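Local structure of glycoside Hydrolase (Bacteroides uniformis, 5T99) at residues I293-D298 / D487-G492; N343-S348 / M363-L368; P407-W412 / P443-T448; L419-K424 / N460-Q465. The protein probably removes galactose units from agarose-derived oligosaccharides as a family 2 glycoside hydrolase, binding the sugar mimic galacto-isofagomine in its pocket. All coordinates share one frame; numbering follows the deposited sequence.

Contact 1: residues I293-D298 / D487-G492; sequences ICFTKD and DLPLYG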
loop_
_atom_site.group_PDB
_atom_site.type_symbol
_atom_site.label_atom_id
_atom_site.label_comp_id
_atom_site.label_asym_id
_atom_site.label_seq_id
_atom_site.Cartn_x
_atom_site.Cartn_y
_atom_site.Cartn_z
ATOM N N ILE A 293 -8.320 19.550 -7.303
ATOM C CA ILE A 293 -6.865 19.566 -7.269
ATOM C C ILE A 293 -6.348 20.480 -8.360
ATOM O O ILE A 293 -6.983 20.687 -9.382
ATOM C CB ILE A 293 -6.229 18.160 -7.383
ATOM C CG1 ILE A 293 -6.712 17.414 -8.634
ATOM C CG2 ILE A 293 -6.496 17.358 -6.113
ATOM C CD1 ILE A 293 -5.762 16.334 -9.090
ATOM N N CYS A 294 -5.168 21.013 -8.123
ATOM C CA CYS A 294 -4.603 22.035 -8.980
ATOM C C CYS A 294 -3.104 22.070 -8.701
ATOM O O CYS A 294 -2.679 21.798 -7.586
ATOM C CB CYS A 294 -5.258 23.384 -8.647
ATOM S SG CYS A 294 -5.049 24.626 -9.921
ATOM N N PHE A 295 -2.302 22.380 -9.712
ATOM C CA PHE A 295 -0.870 22.538 -9.508
ATOM C C PHE A 295 -0.350 23.675 -10.386
ATOM O O PHE A 295 -0.884 23.946 -11.467
ATOM C CB PHE A 295 -0.132 21.220 -9.804
ATOM C CG PHE A 295 -0.105 20.872 -11.258
ATOM C CD1 PHE A 295 0.941 21.294 -12.068
ATOM C CD2 PHE A 295 -1.163 20.182 -11.836
ATOM C CE1 PHE A 295 0.939 21.012 -13.431
ATOM C CE2 PHE A 295 -1.164 19.890 -13.196
ATOM C CZ PHE A 295 -0.111 20.304 -13.991
ATOM N N THR A 296 0.681 24.343 -9.889
ATOM C CA THR A 296 1.477 25.281 -10.673
ATOM C C THR A 296 2.934 24.868 -10.541
ATOM O O THR A 296 3.263 23.901 -9.837
ATOM C CB THR A 296 1.310 26.712 -10.155
ATOM O OG1 THR A 296 1.974 26.855 -8.887
ATOM C CG2 THR A 296 -0.186 27.048 -10.006
ATOM N N LYS A 297 3.814 25.613 -11.194
ATOM C CA LYS A 297 5.258 25.424 -10.993
ATOM C C LYS A 297 5.694 25.606 -9.511
ATOM O O LYS A 297 6.749 25.108 -9.114
ATOM C CB LYS A 297 6.043 26.367 -11.921
ATOM C CG LYS A 297 5.930 27.839 -11.558
ATOM C CD LYS A 297 6.483 28.746 -12.644
ATOM C CE LYS A 297 6.613 30.187 -12.137
ATOM N NZ LYS A 297 7.549 30.319 -10.968
ATOM N N ASP A 298 4.884 26.318 -8.712
ATOM C CA ASP A 298 5.213 26.655 -7.314
ATOM C C ASP A 298 4.603 25.771 -6.245
ATOM O O ASP A 298 4.908 25.949 -5.068
ATOM C CB ASP A 298 4.858 28.113 -7.036
ATOM C CG ASP A 298 5.730 29.080 -7.825
ATOM O OD1 ASP A 298 6.901 28.746 -8.151
ATOM O OD2 ASP A 298 5.233 30.184 -8.123
ATOM N N ASP A 487 10.539 26.508 -14.945
ATOM C CA ASP A 487 9.110 26.262 -15.210
ATOM C C ASP A 487 8.601 24.845 -14.889
ATOM O O ASP A 487 7.403 24.574 -15.038
ATOM C CB ASP A 487 8.818 26.607 -16.666
ATOM C CG ASP A 487 9.242 28.016 -16.996
ATOM O OD1 ASP A 487 8.623 28.954 -16.456
ATOM O OD2 ASP A 487 10.220 28.185 -17.751
ATOM N N LEU A 488 9.481 23.946 -14.450
ATOM C CA LEU A 488 9.045 22.599 -14.068
ATOM C C LEU A 488 8.475 22.581 -12.636
ATOM O O LEU A 488 9.130 23.055 -11.714
ATOM C CB LEU A 488 10.205 21.613 -14.137
ATOM C CG LEU A 488 10.836 21.403 -15.501
ATOM C CD1 LEU A 488 12.042 20.494 -15.336
ATOM C CD2 LEU A 488 9.821 20.824 -16.478
ATOM N N PRO A 489 7.256 22.028 -12.452
ATOM C CA PRO A 489 6.815 21.701 -11.093
ATOM C C PRO A 489 7.586 20.477 -10.597
ATOM O O PRO A 489 7.816 19.542 -11.389
ATOM C CB PRO A 489 5.322 21.383 -11.261
ATOM C CG PRO A 489 4.948 21.852 -12.632
ATOM C CD PRO A 489 6.199 21.754 -13.448
ATOM N N LEU A 490 7.972 20.487 -9.313
ATOM C CA LEU A 490 8.933 19.526 -8.762
ATOM C C LEU A 490 8.532 18.981 -7.396
ATOM O O LEU A 490 7.866 19.658 -6.607
ATOM C CB LEU A 490 10.329 20.165 -8.655
ATOM C CG LEU A 490 11.025 20.468 -9.983
ATOM C CD1 LEU A 490 12.037 21.590 -9.831
ATOM C CD2 LEU A 490 11.699 19.235 -10.549
ATOM N N TYR A 491 8.946 17.747 -7.133
ATOM C CA TYR A 491 8.873 17.158 -5.806
ATOM C C TYR A 491 9.918 16.055 -5.705
ATOM O O TYR A 491 10.490 15.647 -6.709
ATOM C CB TYR A 491 7.454 16.614 -5.512
ATOM C CG TYR A 491 7.081 15.419 -6.336
ATOM C CD1 TYR A 491 7.117 14.132 -5.809
ATOM C CD2 TYR A 491 6.710 15.573 -7.658
ATOM C CE1 TYR A 491 6.784 13.034 -6.591
ATOM C CE2 TYR A 491 6.388 14.485 -8.442
ATOM C CZ TYR A 491 6.435 13.217 -7.912
ATOM O OH TYR A 491 6.118 12.146 -8.711
ATOM N N GLY A 492 10.173 15.584 -4.493
ATOM C CA GLY A 492 11.072 14.460 -4.279
ATOM C C GLY A 492 10.285 13.177 -4.381
ATOM O O GLY A 492 9.597 12.786 -3.432
HETATM O O HOH W 1 7.058 22.798 -7.773
#

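Contact 2: residues N343-S348 / M363-L368; sequences NAIRTS and MGLVVL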
loop_
_atom_site.group_PDB
_atom_site.type_symbol
_atom_site.label_atom_id
_atom_site.label_comp_id
_atom_site.label_asym_id
_atom_site.label_seq_id
_atom_site.Cartn_x
_atom_site.Cartn_y
_atom_site.Cartn_z
ATOM N N ASN A 343 0.752 11.920 4.977
ATOM C CA ASN A 343 -0.475 12.313 4.280
ATOM C C ASN A 343 -0.501 11.877 2.807
ATOM O O ASN A 343 -1.438 12.216 2.078
ATOM C CB ASN A 343 -0.657 13.831 4.370
ATOM C CG ASN A 343 0.351 14.587 3.530
ATOM O OD1 ASN A 343 1.451 14.100 3.295
ATOM N ND2 ASN A 343 -0.022 15.781 3.067
ATOM N N ALA A 344 0.517 11.144 2.359
ATOM C CA ALA A 344 0.659 10.827 0.937
ATOM C C ALA A 344 1.399 9.520 0.690
ATOM O O ALA A 344 2.287 9.156 1.445
ATOM C CB ALA A 344 1.355 11.968 0.227
ATOM N N ILE A 345 1.005 8.824 -0.375
ATOM C CA ILE A 345 1.548 7.515 -0.720
ATOM C C ILE A 345 2.002 7.540 -2.179
ATOM O O ILE A 345 1.290 8.047 -3.036
ATOM C CB ILE A 345 0.498 6.382 -0.575
ATOM C CG1 ILE A 345 -0.217 6.420 0.785
ATOM C CG2 ILE A 345 1.147 5.018 -0.801
ATOM C CD1 ILE A 345 0.645 6.091 1.987
ATOM N N ARG A 346 3.179 6.983 -2.455
ATOM C CA ARG A 346 3.614 6.686 -3.828
ATOM C C ARG A 346 3.550 5.178 -3.994
ATOM O O ARG A 346 4.199 4.480 -3.223
ATOM C CB ARG A 346 5.043 7.184 -4.037
ATOM C CG ARG A 346 5.660 6.837 -5.391
ATOM C CD ARG A 346 6.790 7.792 -5.780
ATOM N NE ARG A 346 7.399 7.403 -7.058
ATOM C CZ ARG A 346 8.557 6.746 -7.222
ATOM N NH1 ARG A 346 9.344 6.399 -6.192
ATOM N NH2 ARG A 346 8.948 6.430 -8.450
ATOM N N THR A 347 2.813 4.665 -4.988
ATOM C CA THR A 347 2.665 3.199 -5.163
ATOM C C THR A 347 3.834 2.574 -5.948
ATOM O O THR A 347 3.675 2.010 -7.041
ATOM C CB THR A 347 1.288 2.769 -5.746
ATOM O OG1 THR A 347 1.201 3.029 -7.149
ATOM C CG2 THR A 347 0.162 3.477 -5.041
ATOM N N SER A 348 5.017 2.678 -5.359
ATOM C CA SER A 348 6.237 2.080 -5.894
ATOM C C SER A 348 6.063 0.578 -6.147
ATOM O O SER A 348 5.687 -0.125 -5.206
ATOM C CB SER A 348 7.321 2.244 -4.845
ATOM O OG SER A 348 6.825 1.797 -3.589
ATOM N N MET A 363 -9.332 7.053 4.245
ATOM C CA MET A 363 -8.409 7.598 5.265
ATOM C C MET A 363 -7.779 8.957 4.903
ATOM O O MET A 363 -6.936 9.472 5.646
ATOM C CB MET A 363 -7.324 6.556 5.575
ATOM C CG MET A 363 -7.868 5.297 6.255
ATOM S SD MET A 363 -6.716 3.908 6.274
ATOM C CE MET A 363 -5.507 4.539 7.426
ATOM N N GLY A 364 -8.168 9.523 3.757
ATOM C CA GLY A 364 -7.777 10.874 3.387
ATOM C C GLY A 364 -6.350 11.057 2.920
ATOM O O GLY A 364 -5.800 12.149 3.042
ATOM N N LEU A 365 -5.758 10.013 2.361
ATOM C CA LEU A 365 -4.389 10.080 1.863
ATOM C C LEU A 365 -4.379 10.347 0.362
ATOM O O LEU A 365 -5.176 9.771 -0.370
ATOM C CB LEU A 365 -3.677 8.755 2.126
ATOM C CG LEU A 365 -3.475 8.361 3.589
ATOM C CD1 LEU A 365 -2.998 6.915 3.656
ATOM C CD2 LEU A 365 -2.484 9.281 4.292
ATOM N N VAL A 366 -3.461 11.196 -0.102
ATOM C CA VAL A 366 -3.316 11.437 -1.535
ATOM C C VAL A 366 -2.324 10.432 -2.091
ATOM O O VAL A 366 -1.382 10.043 -1.397
ATOM C CB VAL A 366 -2.980 12.907 -1.881
ATOM C CG1 VAL A 366 -4.165 13.786 -1.507
ATOM C CG2 VAL A 366 -1.709 13.416 -1.210
ATOM N N VAL A 367 -2.554 9.991 -3.327
ATOM C CA VAL A 367 -1.821 8.890 -3.923
ATOM C C VAL A 367 -1.245 9.211 -5.314
ATOM O O VAL A 367 -1.941 9.748 -6.179
ATOM C CB VAL A 367 -2.707 7.638 -4.023
ATOM C CG1 VAL A 367 -1.962 6.492 -4.700
ATOM C CG2 VAL A 367 -3.188 7.212 -2.638
ATOM N N LEU A 368 0.030 8.853 -5.503
ATOM C CA LEU A 368 0.677 8.796 -6.806
ATOM C C LEU A 368 0.606 7.349 -7.279
ATOM O O LEU A 368 1.270 6.474 -6.720
ATOM C CB LEU A 368 2.128 9.252 -6.713
ATOM C CG LEU A 368 2.377 10.757 -6.601
ATOM C CD1 LEU A 368 1.603 11.369 -5.449
ATOM C CD2 LEU A 368 3.868 11.058 -6.467
#

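Contact 3: residues P407-W412 / P443-T448; sequences PSVIMW and PTRPST. With EDO (1,2-ethanediol), chain J.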
loop_
_atom_site.group_PDB
_atom_site.type_symbol
_atom_site.label_atom_id
_atom_site.label_comp_id
_atom_site.label_asym_id
_atom_site.label_seq_id
_atom_site.Cartn_x
_atom_site.Cartn_y
_atom_site.Cartn_z
ATOM N N PRO A 407 -10.877 9.366 -5.220
ATOM C CA PRO A 407 -10.447 10.740 -4.894
ATOM C C PRO A 407 -9.044 10.832 -4.283
ATOM O O PRO A 407 -8.444 11.902 -4.323
ATOM C CB PRO A 407 -11.489 11.196 -3.874
ATOM C CG PRO A 407 -11.980 9.943 -3.262
ATOM C CD PRO A 407 -12.035 8.968 -4.399
ATOM N N SER A 408 -8.536 9.734 -3.722
ATOM C CA SER A 408 -7.174 9.692 -3.190
ATOM C C SER A 408 -6.122 9.911 -4.278
ATOM O O SER A 408 -5.110 10.518 -4.018
ATOM C CB SER A 408 -6.897 8.363 -2.467
ATOM O OG SER A 408 -7.019 7.257 -3.346
ATOM N N VAL A 409 -6.365 9.427 -5.493
ATOM C CA VAL A 409 -5.340 9.477 -6.559
ATOM C C VAL A 409 -5.224 10.897 -7.102
ATOM O O VAL A 409 -6.220 11.478 -7.526
ATOM C CB VAL A 409 -5.648 8.498 -7.717
ATOM C CG1 VAL A 409 -4.603 8.617 -8.810
ATOM C CG2 VAL A 409 -5.697 7.076 -7.189
ATOM N N ILE A 410 -4.017 11.449 -7.061
ATOM C CA ILE A 410 -3.774 12.806 -7.556
ATOM C C ILE A 410 -2.795 12.895 -8.711
ATOM O O ILE A 410 -2.751 13.936 -9.361
ATOM C CB ILE A 410 -3.330 13.780 -6.432
ATOM C CG1 ILE A 410 -2.067 13.283 -5.700
ATOM C CG2 ILE A 410 -4.480 13.971 -5.452
ATOM C CD1 ILE A 410 -1.398 14.334 -4.837
ATOM N N MET A 411 -2.005 11.854 -8.961
ATOM C CA MET A 411 -1.114 11.826 -10.111
ATOM C C MET A 411 -1.050 10.425 -10.730
ATOM O O MET A 411 -1.260 9.430 -10.048
ATOM C CB MET A 411 0.296 12.244 -9.713
ATOM C CG MET A 411 0.423 13.543 -8.941
ATOM S SD MET A 411 2.161 14.033 -8.899
ATOM C CE MET A 411 2.201 15.218 -7.557
ATOM N N TRP A 412 -0.767 10.369 -12.027
ATOM C CA TRP A 412 -0.423 9.134 -12.722
ATOM C C TRP A 412 1.087 9.127 -12.949
ATOM O O TRP A 412 1.597 9.917 -13.743
ATOM C CB TRP A 412 -1.150 9.043 -14.066
ATOM C CG TRP A 412 -2.627 9.206 -13.977
ATOM C CD1 TRP A 412 -3.354 10.269 -14.413
ATOM C CD2 TRP A 412 -3.562 8.289 -13.405
ATOM N NE1 TRP A 412 -4.680 10.066 -14.163
ATOM C CE2 TRP A 412 -4.839 8.859 -13.542
ATOM C CE3 TRP A 412 -3.442 7.033 -12.795
ATOM C CZ2 TRP A 412 -6.001 8.220 -13.090
ATOM C CZ3 TRP A 412 -4.592 6.392 -12.347
ATOM C CH2 TRP A 412 -5.857 6.987 -12.495
ATOM N N PRO A 443 -7.605 13.747 -18.036
ATOM C CA PRO A 443 -6.970 15.063 -17.873
ATOM C C PRO A 443 -7.217 15.737 -16.520
ATOM O O PRO A 443 -6.666 16.806 -16.301
ATOM C CB PRO A 443 -7.581 15.892 -19.001
ATOM C CG PRO A 443 -8.907 15.264 -19.238
ATOM C CD PRO A 443 -8.721 13.795 -18.999
ATOM N N THR A 444 -8.005 15.124 -15.626
ATOM C CA THR A 444 -8.287 15.706 -14.293
ATOM C C THR A 444 -7.181 15.472 -13.257
ATOM O O THR A 444 -7.317 15.904 -12.101
ATOM C CB THR A 444 -9.610 15.176 -13.685
ATOM O OG1 THR A 444 -9.427 13.840 -13.207
ATOM C CG2 THR A 444 -10.741 15.219 -14.706
ATOM N N ARG A 445 -6.123 14.765 -13.660
ATOM C CA ARG A 445 -4.995 14.452 -12.793
ATOM C C ARG A 445 -3.713 14.537 -13.603
ATOM O O ARG A 445 -3.671 14.040 -14.726
ATOM C CB ARG A 445 -5.130 13.036 -12.247
ATOM C CG ARG A 445 -6.275 12.829 -11.264
ATOM C CD ARG A 445 -6.286 11.389 -10.774
ATOM N NE ARG A 445 -7.430 11.071 -9.920
ATOM C CZ ARG A 445 -8.667 10.801 -10.336
ATOM N NH1 ARG A 445 -8.991 10.809 -11.625
ATOM N NH2 ARG A 445 -9.608 10.526 -9.432
ATOM N N PRO A 446 -2.664 15.168 -13.045
ATOM C CA PRO A 446 -1.404 15.284 -13.785
ATOM C C PRO A 446 -0.618 13.990 -13.901
ATOM O O PRO A 446 -0.738 13.114 -13.043
ATOM C CB PRO A 446 -0.608 16.298 -12.962
ATOM C CG PRO A 446 -1.175 16.194 -11.596
ATOM C CD PRO A 446 -2.634 15.990 -11.816
ATOM N N SER A 447 0.171 13.882 -14.972
ATOM C CA SER A 447 1.160 12.824 -15.112
ATOM C C SER A 447 2.434 13.211 -14.372
ATOM O O SER A 447 2.738 14.388 -14.189
ATOM C CB SER A 447 1.485 12.599 -16.582
ATOM O OG SER A 447 2.046 13.760 -17.173
ATOM N N THR A 448 3.193 12.206 -13.967
ATOM C CA THR A 448 4.477 12.418 -13.326
ATOM C C THR A 448 5.384 11.223 -13.612
ATOM O O THR A 448 4.981 10.265 -14.286
ATOM C CB THR A 448 4.287 12.641 -11.805
ATOM O OG1 THR A 448 5.511 13.075 -11.189
ATOM C CG2 THR A 448 3.794 11.372 -11.133
HETATM C C1 EDO J . -12.738 11.964 -8.916
HETATM O O1 EDO J . -12.686 11.280 -10.195
HETATM C C2 EDO J . -14.022 11.667 -8.133
HETATM O O2 EDO J . -13.771 10.979 -6.889
#

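Contact 4: residues L419-K424 / N460-Q465; sequences LEQSDK and NNMAQQ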
loop_
_atom_site.group_PDB
_atom_site.type_symbol
_atom_site.label_atom_id
_atom_site.label_comp_id
_atom_site.label_asym_id
_atom_site.label_seq_id
_atom_site.Cartn_x
_atom_site.Cartn_y
_atom_site.Cartn_z
ATOM N N LEU A 419 15.476 3.412 -17.696
ATOM C CA LEU A 419 16.786 3.545 -18.369
ATOM C C LEU A 419 16.784 4.540 -19.550
ATOM O O LEU A 419 17.832 5.106 -19.897
ATOM C CB LEU A 419 17.315 2.173 -18.808
ATOM C CG LEU A 419 18.100 1.394 -17.738
ATOM C CD1 LEU A 419 17.457 1.455 -16.355
ATOM C CD2 LEU A 419 18.296 -0.051 -18.177
ATOM N N GLU A 420 15.597 4.780 -20.115
ATOM C CA GLU A 420 15.401 5.761 -21.185
ATOM C C GLU A 420 15.798 7.194 -20.784
ATOM O O GLU A 420 16.013 8.030 -21.659
ATOM C CB GLU A 420 13.945 5.728 -21.707
ATOM C CG GLU A 420 13.575 4.489 -22.536
ATOM C CD GLU A 420 13.267 3.219 -21.726
ATOM O OE1 GLU A 420 13.413 3.201 -20.472
ATOM O OE2 GLU A 420 12.875 2.206 -22.351
ATOM N N GLN A 421 15.923 7.477 -19.486
ATOM C CA GLN A 421 16.525 8.732 -19.020
ATOM C C GLN A 421 17.876 9.057 -19.689
ATOM O O GLN A 421 18.169 10.229 -19.963
ATOM C CB GLN A 421 16.754 8.693 -17.507
ATOM C CG GLN A 421 15.510 8.749 -16.644
ATOM C CD GLN A 421 15.858 8.452 -15.209
ATOM O OE1 GLN A 421 16.033 9.364 -14.399
ATOM N NE2 GLN A 421 16.025 7.177 -14.898
ATOM N N SER A 422 18.697 8.030 -19.924
ATOM C CA SER A 422 19.995 8.224 -20.587
ATOM C C SER A 422 20.029 8.040 -22.133
ATOM O O SER A 422 21.072 8.282 -22.716
ATOM C CB SER A 422 21.096 7.388 -19.898
ATOM O OG SER A 422 20.890 6.000 -20.090
ATOM N N ASP A 423 18.930 7.606 -22.774
ATOM C CA ASP A 423 18.805 7.659 -24.260
ATOM C C ASP A 423 18.588 9.118 -24.645
ATOM O O ASP A 423 17.461 9.625 -24.636
ATOM C CB ASP A 423 17.663 6.766 -24.807
ATOM C CG ASP A 423 17.587 6.728 -26.378
ATOM O OD1 ASP A 423 18.269 7.503 -27.097
ATOM O OD2 ASP A 423 16.817 5.891 -26.909
ATOM N N LYS A 424 19.685 9.783 -24.980
ATOM C CA LYS A 424 19.674 11.221 -25.246
ATOM C C LYS A 424 18.751 11.655 -26.399
ATOM O O LYS A 424 17.984 12.607 -26.250
ATOM C CB LYS A 424 21.111 11.710 -25.471
ATOM C CG LYS A 424 21.257 13.216 -25.524
ATOM C CD LYS A 424 22.725 13.628 -25.544
ATOM C CE LYS A 424 22.894 15.047 -26.088
ATOM N NZ LYS A 424 24.209 15.654 -25.721
ATOM N N ASN A 460 17.734 16.044 -21.489
ATOM C CA ASN A 460 17.303 15.253 -22.630
ATOM C C ASN A 460 15.805 15.402 -22.967
ATOM O O ASN A 460 15.227 14.523 -23.613
ATOM C CB ASN A 460 17.608 13.773 -22.373
ATOM C CG ASN A 460 19.083 13.496 -22.137
ATOM O OD1 ASN A 460 19.930 14.351 -22.342
ATOM N ND2 ASN A 460 19.386 12.285 -21.684
ATOM N N ASN A 461 15.168 16.488 -22.515
ATOM C CA ASN A 461 13.771 16.785 -22.883
ATOM C C ASN A 461 12.758 15.725 -22.401
ATOM O O ASN A 461 11.688 15.630 -22.964
ATOM C CB ASN A 461 13.684 16.990 -24.414
ATOM C CG ASN A 461 12.437 17.729 -24.863
ATOM O OD1 ASN A 461 11.948 18.666 -24.215
ATOM N ND2 ASN A 461 11.923 17.313 -26.006
ATOM N N MET A 462 13.091 14.947 -21.356
ATOM C CA MET A 462 12.185 13.912 -20.816
ATOM C C MET A 462 11.284 14.457 -19.711
ATOM O O MET A 462 10.071 14.294 -19.762
ATOM C CB MET A 462 12.950 12.695 -20.285
ATOM C CG MET A 462 12.041 11.604 -19.722
ATOM S SD MET A 462 12.872 10.084 -19.202
ATOM C CE MET A 462 13.043 9.228 -20.764
ATOM N N ALA A 463 11.895 15.081 -18.704
ATOM C CA ALA A 463 11.176 15.716 -17.580
ATOM C C ALA A 463 10.051 16.677 -18.021
ATOM O O ALA A 463 9.042 16.827 -17.331
ATOM C CB ALA A 463 12.165 16.444 -16.686
ATOM N N GLN A 464 10.219 17.282 -19.194
ATOM C CA GLN A 464 9.251 18.213 -19.742
ATOM C C GLN A 464 8.012 17.537 -20.359
ATOM O O GLN A 464 7.045 18.218 -20.671
ATOM C CB GLN A 464 9.931 19.101 -20.797
ATOM C CG GLN A 464 11.009 20.050 -20.260
ATOM C CD GLN A 464 12.361 19.393 -19.966
ATOM O OE1 GLN A 464 12.605 18.232 -20.302
ATOM N NE2 GLN A 464 13.240 20.142 -19.308
ATOM N N GLN A 465 8.039 16.220 -20.540
ATOM C CA GLN A 465 6.942 15.492 -21.179
ATOM C C GLN A 465 5.838 15.082 -20.220
ATOM O O GLN A 465 4.786 14.664 -20.657
ATOM C CB GLN A 465 7.471 14.229 -21.855
ATOM C CG GLN A 465 8.557 14.465 -22.880
ATOM C CD GLN A 465 8.140 15.413 -23.990
ATOM O OE1 GLN A 465 7.004 15.396 -24.461
ATOM N NE2 GLN A 465 9.067 16.253 -24.402
HETATM O O HOH W 2 15.400 12.095 -24.726
#

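Contact 1: residues I293-D298 / D487-G492
K297 O, which lies 3.9 Å from CA of P489, is gripped by two groups. A water hydrogen-bonds to it at 2.7 Å and R546 adds a side-chain hydrogen bond. The same water accepts from the backbone N of L490 at 2.9 Å, so it bridges the turn at K297 to the start of strand 490-495. Beside this polar link the packing is done by P489. Its CB sits 3.6 Å from T296 O, and its CG approaches the edge of the F295 ring, 4.1 Å from CD1. The F295 ring reaches this spot with its CG held between the backbone N and the carbonyl carbon (chi1 71°). A proline suits the place, offering a rigid aliphatic ring to the phenyl rim. Lysine is at home on the exposed turn, K297 CB lying 3.8 Å from D487 O. Its long chain then leads away to a salt bridge with D298, whose OD1 also pairs with R546. D298 N donates to T296 OG1 at 3.0 Å, which makes an ST turn. The arrangement belongs to the short antiparallel hairpin of strands 293-296 and 299-302, laid across the end of the TIM barrel at which its strands begin.

Contact 2: residues N343-S348 / M363-L368
I345 and L365 meet through aliphatic branches, CG1 of I345 lying 4.0 Å from CD1 of L365, with L334 of helix 327-339 packed against both. With CG anti to the carbonyl carbon (chi1 -64°), L365 also brings its CD2 to 3.6 Å from N343 C. On the face of I345, the V367 and T347 side chains cross at about a right angle, CG1 of V367 3.7 Å from CG2 of T347. On the other face the small A344 meets V366, CB to CG2 at 3.7 Å, while A344, R346 and L368 all touch F551 of strand 549-552. Beta-branched I345, V366 and V367 suit the extended backbone of a buried strand. Four backbone bonds join the strands in parallel register, the last, T347 N to L368 O at 2.9 Å, almost straight at 173°. At the polar edge T347 OG1 bonds E370 N and N350 O. R346, stretched out with chi1 175°, carries its guanidinium to salt bridges with E370 and E494 and a bond to N416, so it is probably a second-shell residue positioning E494 and N416 of the ligand pocket. Strand 344-346, helix 354-363 and strand 366-370 form a beta-alpha-beta crossover, the repeating element of a TIM barrel.

Contact 3: residues P407-W412 / P443-T448
R445 and W412 bury the most surface. R445 runs extended from CG to NE, its CG anti to the carbonyl carbon (chi1 -68°), and this carries the chain across V409. There NE donates to V409 O at 2.7 Å; the oxygen lies in the guanidinium plane, but the donor stands above the carbonyl plane, well away from a lone-pair direction. The two side chains cross at about a right angle, V409 CG1 3.8 Å from R445 CD. The remaining N-H groups are taken up by D442 in a salt bridge, by the backbone oxygens of R404 and H406, and weakly by an ethanediol. W412 holds its indole obliquely beside the arginine stem, with NE1 3.6 Å from R445 CB and the ring and guanidinium planes 63° apart, so this is no flat stack. V409 CG1 lies over one indole face, 4.1 Å above it and toward the rim, and the indole N-H goes to the same D442 OD2 that pairs with R445. A leucine in place of R445 would probably leave V409 O without its short bond and D442 without its charged mate.

T448 comes next in buried surface, its CG2 lying 3.8 Å from M411 SD while OG1 turns to I468 and Y491. T448 N donates to W412 O at 2.8 Å, and W412 N to P446 O at 2.9 Å, the parallel pairing of two barrel strands. P446, lacking an N-H, rests its CG against that of M411. The chemistry implies that a buried arginine is probably tolerated because D442 can balance its charge and backbone carbonyls accept from its N-H groups.

Contact 4: residues L419-K424 / N460-Q465
The side-chain amide of N460 lies beneath K424, which sits over one face, CA above the amide carbon and CG above OD1 at 3.6 Å; the two side chains cross at about a right angle. N460 ND2 donates to Q421 O at 2.9 Å, the acceptor tilted 21° out of the amide plane and the bond itself bent to 135°. Asparagine suits the position, being short enough to turn at once from the end of helix 456-459 onto the neighbouring turn. With an alanine here, Q421 O would probably lose its side-chain donor and K424 the flat group beneath it. The joint is doubled by a water that lies within hydrogen-bonding distance of K424 O and, at 2.7 Å, of N460 O, and bridges them.

Deeper in, M462 stretches out with its CG anti to the backbone N (chi1 -180°) and bends only at its end. Its thioether lies along the 3-10 segment, CE lying 3.3 Å from E420 O and 3.7 Å from E420 CB, and SD 3.9 Å from Q421 CG. The polar ends of those residues point to other partners: E420 to T376 and K377, Q421 to I418, N452 and Y453. S422 closes the turn by bonding L419 O. The contact is loop packing of a TIM barrel, at the C-terminal side of strand 409-416, which ends in N416 and is followed at once by E417, both of the ligand pocket.

Overall arrangement
From the N terminus, 293-298 opens contact 1, whose loop closes only at 487-492, so the other three nest inside it. Contact 2 closes first, around helix 354-363. Contact 3 then opens at 407-412 and contact 4 at 419-424, before 443-448 closes the former and 460-465 the latter: these two loops cross. Contacts 2 and 3 join successive barrel strands and share an edge, V367 pairing with the backbones of S408 and I410. Contact 1 ties the preceding hairpin to the start of strand 490-495, the neighbour of the closing strand 549-552; there Y491 probably bonds T448 of contact 3. Contact 4 binds outer loops together, touching contact 1 through L488 and Q464.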